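PDB 3IGH: uncharacterized metal-dependent hydrolase from Pyrococcus horikoshii, which is of unknown specific function but probably hydrolyses carbon-nitrogen bonds other than peptide bonds. Local coordinates for residues H28-Y33 and G462-Y467; M60-D65 and G201-S206; N8-T13 and G56-P61. All coordinates share one frame; numbering follows the deposited sequence. Where two conformers were deposited one is given.

How the contacts relate
Following the chain from the N terminus, contact 3 closes first: strand 10-14 pairs with the start of strand 58-68, across a loop of 42 residues that carries H28-Y33. The same long strand then runs on into contact 2, which shares M60 and P61 with contact 3 and joins M60-D65 to G201-S206. Contact 1 closes last, bringing G462-Y467 back to H28-Y33; contact 2 is nested inside its loop, whereas contacts 1 and 3 cross. Together they tie the chain's two ends into a small beta domain and join that domain to the barrel. Y467 of contact 1 touches both other contacts.

Contact 1. Residues H28-Y33 and G462-Y467; sequences HGKVIY and GFKAEY
V31 and F463 meet through their backbones at the firm part of this contact: V31 N bonds to F463 O at 2.9 Å. G462 N returns a bond to V31 O at 3.0 Å, and A465 N reaches G29 O at 2.8 Å. Beside them V31 CG2, set next to its own backbone N with CG1 opposite (chi1 173°), lies 4.0 Å from A465 CB; the A465 methyl also rests against G29 O. K30 and K464 form a single beta bridge; the touching parts, G29-V31 and G462-A465, run 122° apart. A465 is the centre of an inverse gamma turn, which bends the C-terminal loop just before strand 467-470 of the small beta domain. The outer side is looser. The extended K30 chain passes F463 O and G462 O, and its NZ makes a weak 3.4 Å bond to G462 O besides a long, weak ion pair with D455. An alanine here would lose the aliphatic chain and the amine, and is likely to leave G462 O without this donor. Water 1 lies within hydrogen-bonding reach of both G29 O and E466 OE2, and the latter also forms a salt bridge with R255; nearby, H28 of the second subunit packs on K30.

Contact 2. Residues M60-D65 and G201-S206; sequences MPAFFD and GVKSVS. With SO4 (sulfate ion), chain O.
A62 CB lies against the aliphatic chain of K203, beside a parallel strand pair that carries a beta bulge. Strands 58-68 and 202-210 are neighbours here, consistent with the TIM-barrel core of the amidohydrolase family. F63 N bonds to G201 O at 3.0 Å and K203 N to F63 O at 3.1 Å. The register then slips by one, so that F63 pairs with V202 but F64 with S204, and K203 is the extra residue. Beyond it D65 N takes S204 O at 3.0 Å, and S206 N takes D65 O. G201, with positive phi, closes the preceding helix in a Schellman motif.

The side chain of K203 can be followed outward. CB and CG pass A62 CB, CG at 3.7 Å; CD still touches that methyl while nearing the sulfate; CE approaches sulfate O4 at 3.6 Å; and NZ bonds to O4 at 2.9 Å. The same NZ bonds to Y467 O and forms a cation-pi contact with the Y467 ring. R255 also bonds to this sulfate, probably a crystallisation ion.

The F64 ring turns a face to S204: CG is anti to the backbone N (chi1 -168°), and S204 CB sits over that face, 3.5 Å from the ring centroid and 16° off the normal, a CH-pi contact. S204 OG is held by N230, and water 2 links it to F63 O. On the opposite sheet face F63 CB meets V202 CG2, while G201 O lies at the edge of the F63 ring.

Around this buried pair, A448 of helix 436-450 backs F64; Y443 of the same helix and W409 of helix 408-417 meet the F63 ring edge-to-face. T399 bonds to D65 OD2, and strand 467-470 lies against A62 and F63 through I468.

Contact 3. Residues N8-T13 and G56-P61; sequences NGTIYT and GKYVMP
Two parallel strands of the small beta domain meet here, with T10 beside Y58 on one face and I11 beside V59 on the other; their axes run 13° apart. The backbone ladder opens with G56 N bonding to N8 O at 2.9 Å. It goes on from T10 N to K57 O, V59 N to T10 O at 2.8 Å, and Y12 N to V59 O at 2.7 Å. G9 approaches K57 O so closely that a side chain in the usual position would collide with it.

On the T10 face the Y58 ring stands alongside the threonine, CD1 lying 3.6 Å from T10 CB and also touching CG2. With T10 CG2 anti to the backbone N and OG1 beside it (chi1 -63°), the methyl packs on the tyrosine while OG1 bonds to water 3 at 2.8 Å. Farther along, Y12 CE2 meets the edge of the Y58 ring 4.1 Å from CD1, both side chains pointing the same way. V59 O lies at the edge of the Y12 ring. On the other face I11 CG1 packs on V59 CB at 3.8 Å, and Y467 of strand 467-470 touches V59.

P61 ends the ladder: its ring nitrogen has no hydrogen to give, and CD instead stands 3.2 Å from Y12 O. The pairing thus rests mainly on backbone bonds, with I11 and V59 apolar on one face and T10 and Y58, with Y12 alongside, mixing methyl, ring and hydroxyl groups on the other; at the N8 end the amide ND2 is satisfied by D53.

Contact 1. Residues H28-Y33 and G462-Y467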
loop_
_atom_site.group_PDB
_atom_site.type_symbol
_atom_site.label_atom_id
_atom_site.label_comp_id
_atom_site.label_asym_id
_atom_site.label_seq_id
_atom_site.Cartn_x
_atom_site.Cartn_y
_atom_site.Cartn_z
ATOM N N HIS A 28 20.084 3.119 -1.482
ATOM C CA HIS A 28 18.654 3.330 -1.211
ATOM C C HIS A 28 18.065 2.330 -0.206
ATOM O O HIS A 28 17.035 1.692 -0.472
ATOM C CB HIS A 28 17.843 3.348 -2.520
ATOM C CG HIS A 28 18.115 4.543 -3.387
ATOM N ND1 HIS A 28 18.836 4.466 -4.558
ATOM C CD2 HIS A 28 17.762 5.844 -3.247
ATOM C CE1 HIS A 28 18.914 5.667 -5.105
ATOM N NE2 HIS A 28 18.273 6.521 -4.327
ATOM N N GLY A 29 18.733 2.183 0.937
ATOM C CA GLY A 29 18.262 1.308 2.003
ATOM C C GLY A 29 18.465 -0.174 1.770
ATOM O O GLY A 29 17.951 -0.983 2.533
ATOM N N LYS A 30 19.203 -0.541 0.723
ATOM C CA LYS A 30 19.502 -1.955 0.453
ATOM C C LYS A 30 20.996 -2.228 0.303
ATOM O O LYS A 30 21.717 -1.409 -0.250
ATOM C CB LYS A 30 18.749 -2.448 -0.786
ATOM C CG LYS A 30 17.252 -2.662 -0.558
ATOM C CD LYS A 30 16.685 -3.684 -1.528
ATOM C CE LYS A 30 15.269 -4.094 -1.138
ATOM N NZ LYS A 30 14.811 -5.273 -1.922
ATOM N N VAL A 31 21.441 -3.378 0.807
ATOM C CA VAL A 31 22.822 -3.836 0.643
ATOM C C VAL A 31 23.041 -4.265 -0.810
ATOM O O VAL A 31 22.255 -5.039 -1.362
ATOM C CB VAL A 31 23.145 -5.016 1.601
ATOM C CG1 VAL A 31 24.523 -5.607 1.307
ATOM C CG2 VAL A 31 23.034 -4.571 3.080
ATOM N N ILE A 32 24.089 -3.750 -1.445
ATOM C CA ILE A 32 24.393 -4.158 -2.830
ATOM C C ILE A 32 25.741 -4.857 -2.999
ATOM O O ILE A 32 25.975 -5.564 -3.988
ATOM C CB ILE A 32 24.219 -2.996 -3.830
ATOM C CG1 ILE A 32 25.112 -1.812 -3.470
ATOM C CG2 ILE A 32 22.766 -2.555 -3.861
ATOM C CD1 ILE A 32 25.359 -0.872 -4.633
ATOM N N TYR A 33 26.618 -4.662 -2.018
ATOM C CA TYR A 33 27.866 -5.395 -1.918
ATOM C C TYR A 33 28.172 -5.686 -0.447
ATOM O O TYR A 33 28.002 -4.823 0.409
ATOM C CB TYR A 33 29.021 -4.619 -2.578
ATOM C CG TYR A 33 30.372 -5.291 -2.424
ATOM C CD1 TYR A 33 30.729 -6.375 -3.229
ATOM C CD2 TYR A 33 31.287 -4.850 -1.467
ATOM C CE1 TYR A 33 31.961 -7.004 -3.080
ATOM C CE2 TYR A 33 32.518 -5.468 -1.311
ATOM C CZ TYR A 33 32.848 -6.545 -2.117
ATOM O OH TYR A 33 34.070 -7.157 -1.959
ATOM N N GLY A 462 20.779 -7.631 -1.671
ATOM C CA GLY A 462 19.346 -7.833 -1.870
ATOM C C GLY A 462 18.524 -7.526 -0.625
ATOM O O GLY A 462 17.343 -7.189 -0.718
ATOM N N PHE A 463 19.153 -7.636 0.542
ATOM C CA PHE A 463 18.475 -7.375 1.808
ATOM C C PHE A 463 18.449 -5.886 2.138
ATOM O O PHE A 463 19.341 -5.139 1.727
ATOM C CB PHE A 463 19.141 -8.156 2.940
ATOM C CG PHE A 463 18.795 -9.624 2.962
ATOM C CD1 PHE A 463 19.508 -10.542 2.189
ATOM C CD2 PHE A 463 17.758 -10.094 3.769
ATOM C CE1 PHE A 463 19.188 -11.903 2.218
ATOM C CE2 PHE A 463 17.423 -11.447 3.806
ATOM C CZ PHE A 463 18.139 -12.357 3.030
ATOM N N LYS A 464 17.413 -5.459 2.863
ATOM C CA LYS A 464 17.356 -4.104 3.412
ATOM C C LYS A 464 18.513 -3.899 4.394
ATOM O O LYS A 464 18.847 -4.799 5.171
ATOM C CB LYS A 464 16.027 -3.839 4.130
ATOM C CG LYS A 464 14.814 -3.738 3.210
ATOM C CD LYS A 464 13.613 -3.132 3.938
ATOM C CE LYS A 464 12.447 -2.938 2.980
ATOM N NZ LYS A 464 11.372 -2.069 3.544
ATOM N N ALA A 465 19.116 -2.715 4.355
ATOM C CA ALA A 465 20.239 -2.388 5.231
ATOM C C ALA A 465 19.744 -1.910 6.593
ATOM O O ALA A 465 19.883 -0.731 6.949
ATOM C CB ALA A 465 21.135 -1.335 4.580
ATOM N N GLU A 466 19.151 -2.831 7.344
ATOM C CA GLU A 466 18.738 -2.566 8.714
ATOM C C GLU A 466 19.791 -3.178 9.602
ATOM O O GLU A 466 19.887 -4.400 9.721
ATOM C CB GLU A 466 17.368 -3.189 9.032
ATOM C CG GLU A 466 16.262 -2.845 8.047
ATOM C CD GLU A 466 15.802 -1.402 8.121
ATOM O OE1 GLU A 466 16.341 -0.619 8.926
ATOM O OE2 GLU A 466 14.880 -1.049 7.366
ATOM N N TYR A 467 20.597 -2.320 10.205
ATOM C CA TYR A 467 21.731 -2.787 10.971
ATOM C C TYR A 467 21.886 -1.957 12.224
ATOM O O TYR A 467 21.337 -0.851 12.329
ATOM C CB TYR A 467 23.015 -2.754 10.112
ATOM C CG TYR A 467 23.385 -1.366 9.623
ATOM C CD1 TYR A 467 24.136 -0.496 10.421
ATOM C CD2 TYR A 467 22.985 -0.922 8.361
ATOM C CE1 TYR A 467 24.467 0.779 9.986
ATOM C CE2 TYR A 467 23.315 0.358 7.912
ATOM C CZ TYR A 467 24.058 1.199 8.730
ATOM O OH TYR A 467 24.392 2.465 8.304
HETATM O O HOH W 1 15.956 -0.056 4.959
#

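Contact 2. Residues M60-D65 and G201-S206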
loop_
_atom_site.group_PDB
_atom_site.type_symbol
_atom_site.label_atom_id
_atom_site.label_comp_id
_atom_site.label_asym_id
_atom_site.label_seq_id
_atom_site.Cartn_x
_atom_site.Cartn_y
_atom_site.Cartn_z
ATOM N N MET A 60 25.796 -5.711 13.050
ATOM C CA MET A 60 24.956 -6.909 12.919
ATOM C C MET A 60 23.600 -6.509 12.318
ATOM O O MET A 60 23.235 -5.329 12.385
ATOM C CB MET A 60 24.792 -7.642 14.274
ATOM C CG MET A 60 24.035 -6.897 15.372
ATOM S SD MET A 60 23.681 -7.861 16.886
ATOM C CE MET A 60 22.143 -8.670 16.425
ATOM N N PRO A 61 22.863 -7.472 11.717
ATOM C CA PRO A 61 21.491 -7.142 11.337
ATOM C C PRO A 61 20.697 -6.674 12.550
ATOM O O PRO A 61 20.907 -7.160 13.667
ATOM C CB PRO A 61 20.936 -8.468 10.819
ATOM C CG PRO A 61 22.135 -9.225 10.362
ATOM C CD PRO A 61 23.221 -8.850 11.322
ATOM N N ALA A 62 19.813 -5.709 12.341
ATOM C CA ALA A 62 19.030 -5.178 13.449
ATOM C C ALA A 62 18.045 -6.228 13.970
ATOM O O ALA A 62 17.740 -7.205 13.276
ATOM C CB ALA A 62 18.313 -3.899 13.018
ATOM N N PHE A 63 17.592 -6.063 15.210
ATOM C CA PHE A 63 16.608 -6.970 15.766
ATOM C C PHE A 63 15.260 -6.806 15.051
ATOM O O PHE A 63 14.915 -5.716 14.568
ATOM C CB PHE A 63 16.455 -6.771 17.279
ATOM C CG PHE A 63 17.657 -7.238 18.077
ATOM C CD1 PHE A 63 17.828 -8.591 18.377
ATOM C CD2 PHE A 63 18.615 -6.330 18.513
ATOM C CE1 PHE A 63 18.929 -9.032 19.119
ATOM C CE2 PHE A 63 19.722 -6.756 19.256
ATOM C CZ PHE A 63 19.883 -8.107 19.553
ATOM N N PHE A 64 14.533 -7.912 14.964
ATOM C CA PHE A 64 13.198 -7.936 14.368
ATOM C C PHE A 64 12.303 -8.608 15.414
ATOM O O PHE A 64 12.427 -9.803 15.665
ATOM C CB PHE A 64 13.260 -8.743 13.061
ATOM C CG PHE A 64 12.026 -8.638 12.177
ATOM C CD1 PHE A 64 12.184 -8.510 10.801
ATOM C CD2 PHE A 64 10.725 -8.687 12.700
ATOM C CE1 PHE A 64 11.072 -8.409 9.947
ATOM C CE2 PHE A 64 9.613 -8.590 11.863
ATOM C CZ PHE A 64 9.796 -8.448 10.473
ATOM N N ASP A 65 11.430 -7.840 16.055
ATOM C CA ASP A 65 10.528 -8.413 17.042
ATOM C C ASP A 65 9.300 -8.922 16.305
ATOM O O ASP A 65 8.494 -8.140 15.834
ATOM C CB ASP A 65 10.124 -7.363 18.085
ATOM C CG ASP A 65 9.396 -7.967 19.291
ATOM O OD1 ASP A 65 8.465 -8.782 19.122
ATOM O OD2 ASP A 65 9.721 -7.582 20.432
ATOM N N GLY A 201 17.515 -0.845 19.222
ATOM C CA GLY A 201 18.053 -1.603 18.087
ATOM C C GLY A 201 17.039 -2.519 17.393
ATOM O O GLY A 201 17.416 -3.362 16.581
ATOM N N VAL A 202 15.756 -2.352 17.709
ATOM C CA VAL A 202 14.687 -3.129 17.056
ATOM C C VAL A 202 14.150 -2.286 15.898
ATOM O O VAL A 202 13.486 -1.268 16.120
ATOM C CB VAL A 202 13.538 -3.464 18.045
ATOM C CG1 VAL A 202 12.422 -4.291 17.358
ATOM C CG2 VAL A 202 14.070 -4.223 19.238
ATOM N N LYS A 203 14.463 -2.686 14.667
ATOM C CA LYS A 203 14.141 -1.848 13.514
ATOM C C LYS A 203 13.001 -2.372 12.649
ATOM O O LYS A 203 12.606 -1.712 11.698
ATOM C CB LYS A 203 15.383 -1.569 12.670
ATOM C CG LYS A 203 16.423 -0.727 13.420
ATOM C CD LYS A 203 17.532 -0.240 12.501
ATOM C CE LYS A 203 18.473 0.679 13.266
ATOM N NZ LYS A 203 19.479 1.288 12.371
ATOM N N SER A 204 12.489 -3.552 12.988
ATOM C CA SER A 204 11.345 -4.153 12.284
ATOM C C SER A 204 10.484 -4.890 13.299
ATOM O O SER A 204 11.010 -5.465 14.259
ATOM C CB SER A 204 11.800 -5.145 11.218
ATOM O OG SER A 204 12.672 -4.584 10.262
ATOM N N VAL A 205 9.164 -4.865 13.105
ATOM C CA VAL A 205 8.237 -5.558 14.001
ATOM C C VAL A 205 7.085 -6.180 13.218
ATOM O O VAL A 205 6.760 -5.710 12.124
ATOM C CB VAL A 205 7.633 -4.607 15.120
ATOM C CG1 VAL A 205 8.732 -3.965 16.006
ATOM C CG2 VAL A 205 6.733 -3.510 14.531
ATOM N N SER A 206 6.493 -7.242 13.766
ATOM C CA SER A 206 5.113 -7.586 13.433
ATOM C C SER A 206 4.215 -7.052 14.534
ATOM O O SER A 206 4.343 -7.431 15.707
ATOM C CB SER A 206 4.889 -9.090 13.293
ATOM O OG SER A 206 5.711 -9.648 12.291
HETATM S S SO4 O . 17.308 3.323 9.189
HETATM O O1 SO4 O . 18.298 3.796 8.225
HETATM O O2 SO4 O . 16.386 4.414 9.482
HETATM O O3 SO4 O . 16.565 2.207 8.611
HETATM O O4 SO4 O . 17.962 2.892 10.423
HETATM O O HOH W 2 15.053 -5.353 11.682
#

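Contact 3. Residues N8-T13 and G56-P61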
loop_
_atom_site.group_PDB
_atom_site.type_symbol
_atom_site.label_atom_id
_atom_site.label_comp_id
_atom_site.label_asym_id
_atom_site.label_seq_id
_atom_site.Cartn_x
_atom_site.Cartn_y
_atom_site.Cartn_z
ATOM N N ASN A 8 36.098 -0.715 7.188
ATOM C CA ASN A 8 37.055 -0.805 8.307
ATOM C C ASN A 8 36.370 -1.186 9.624
ATOM O O ASN A 8 36.465 -0.487 10.644
ATOM C CB ASN A 8 37.885 0.487 8.432
ATOM C CG ASN A 8 39.043 0.356 9.415
ATOM O OD1 ASN A 8 39.784 -0.629 9.398
ATOM N ND2 ASN A 8 39.193 1.352 10.284
ATOM N N GLY A 9 35.638 -2.290 9.565
ATOM C CA GLY A 9 34.910 -2.792 10.715
ATOM C C GLY A 9 34.602 -4.252 10.530
ATOM O O GLY A 9 34.976 -4.852 9.524
ATOM N N THR A 10 33.921 -4.829 11.511
ATOM C CA THR A 10 33.555 -6.232 11.446
ATOM C C THR A 10 32.043 -6.310 11.313
ATOM O O THR A 10 31.298 -5.998 12.250
ATOM C CB THR A 10 34.051 -6.994 12.684
ATOM O OG1 THR A 10 35.483 -6.962 12.716
ATOM C CG2 THR A 10 33.584 -8.440 12.660
ATOM N N ILE A 11 31.602 -6.717 10.132
ATOM C CA ILE A 11 30.183 -6.724 9.812
ATOM C C ILE A 11 29.704 -8.158 9.727
ATOM O O ILE A 11 30.141 -8.906 8.862
ATOM C CB ILE A 11 29.905 -5.995 8.477
ATOM C CG1 ILE A 11 30.406 -4.548 8.559
ATOM C CG2 ILE A 11 28.406 -6.042 8.141
ATOM C CD1 ILE A 11 31.013 -4.035 7.282
ATOM N N TYR A 12 28.815 -8.538 10.643
ATOM C CA TYR A 12 28.153 -9.845 10.578
ATOM C C TYR A 12 26.978 -9.737 9.617
ATOM O O TYR A 12 26.082 -8.925 9.827
ATOM C CB TYR A 12 27.653 -10.273 11.964
ATOM C CG TYR A 12 28.765 -10.644 12.919
ATOM C CD1 TYR A 12 29.280 -11.934 12.939
ATOM C CD2 TYR A 12 29.310 -9.702 13.792
ATOM C CE1 TYR A 12 30.305 -12.286 13.807
ATOM C CE2 TYR A 12 30.339 -10.044 14.663
ATOM C CZ TYR A 12 30.830 -11.341 14.664
ATOM O OH TYR A 12 31.851 -11.703 15.517
ATOM N N THR A 13 26.994 -10.542 8.560
ATOM C CA THR A 13 25.931 -10.499 7.564
ATOM C C THR A 13 24.918 -11.603 7.789
ATOM O O THR A 13 23.797 -11.518 7.300
ATOM C CB THR A 13 26.462 -10.606 6.110
ATOM O OG1 THR A 13 26.985 -11.920 5.877
ATOM C CG2 THR A 13 27.536 -9.551 5.837
ATOM N N GLY A 56 36.872 0.076 13.470
ATOM C CA GLY A 56 36.921 -1.190 14.196
ATOM C C GLY A 56 35.628 -1.665 14.851
ATOM O O GLY A 56 35.599 -2.761 15.418
ATOM N N LYS A 57 34.562 -0.862 14.777
ATOM C CA LYS A 57 33.278 -1.222 15.401
ATOM C C LYS A 57 32.588 -2.401 14.712
ATOM O O LYS A 57 32.950 -2.783 13.593
ATOM C CB LYS A 57 32.336 -0.017 15.474
ATOM C CG LYS A 57 32.743 1.030 16.504
ATOM C CD LYS A 57 31.795 2.220 16.480
ATOM C CE LYS A 57 32.507 3.519 16.848
ATOM N NZ LYS A 57 33.342 4.047 15.724
ATOM N N TYR A 58 31.601 -2.973 15.393
ATOM C CA TYR A 58 30.936 -4.190 14.928
ATOM C C TYR A 58 29.537 -3.874 14.405
ATOM O O TYR A 58 28.865 -2.967 14.904
ATOM C CB TYR A 58 30.887 -5.250 16.036
ATOM C CG TYR A 58 32.254 -5.758 16.448
ATOM C CD1 TYR A 58 32.716 -6.999 16.015
ATOM C CD2 TYR A 58 33.096 -4.986 17.260
ATOM C CE1 TYR A 58 33.987 -7.468 16.387
ATOM C CE2 TYR A 58 34.359 -5.441 17.636
ATOM C CZ TYR A 58 34.797 -6.681 17.195
ATOM O OH TYR A 58 36.048 -7.126 17.564
ATOM N N VAL A 59 29.117 -4.609 13.382
ATOM C CA VAL A 59 27.817 -4.379 12.740
ATOM C C VAL A 59 27.070 -5.710 12.655
ATOM O O VAL A 59 27.650 -6.722 12.262
ATOM C CB VAL A 59 27.973 -3.724 11.323
ATOM C CG1 VAL A 59 26.619 -3.576 10.607
ATOM C CG2 VAL A 59 28.635 -2.363 11.420
ATOM N N MET A 60 25.796 -5.711 13.050
ATOM C CA MET A 60 24.956 -6.909 12.919
ATOM C C MET A 60 23.600 -6.509 12.318
ATOM O O MET A 60 23.235 -5.329 12.385
ATOM C CB MET A 60 24.792 -7.642 14.274
ATOM C CG MET A 60 24.035 -6.897 15.372
ATOM S SD MET A 60 23.681 -7.861 16.886
ATOM C CE MET A 60 22.143 -8.670 16.425
ATOM N N PRO A 61 22.863 -7.472 11.717
ATOM C CA PRO A 61 21.491 -7.142 11.337
ATOM C C PRO A 61 20.697 -6.674 12.550
ATOM O O PRO A 61 20.907 -7.160 13.667
ATOM C CB PRO A 61 20.936 -8.468 10.819
ATOM C CG PRO A 61 22.135 -9.225 10.362
ATOM C CD PRO A 61 23.221 -8.850 11.322
HETATM O O HOH W 3 36.348 -4.716 14.050
#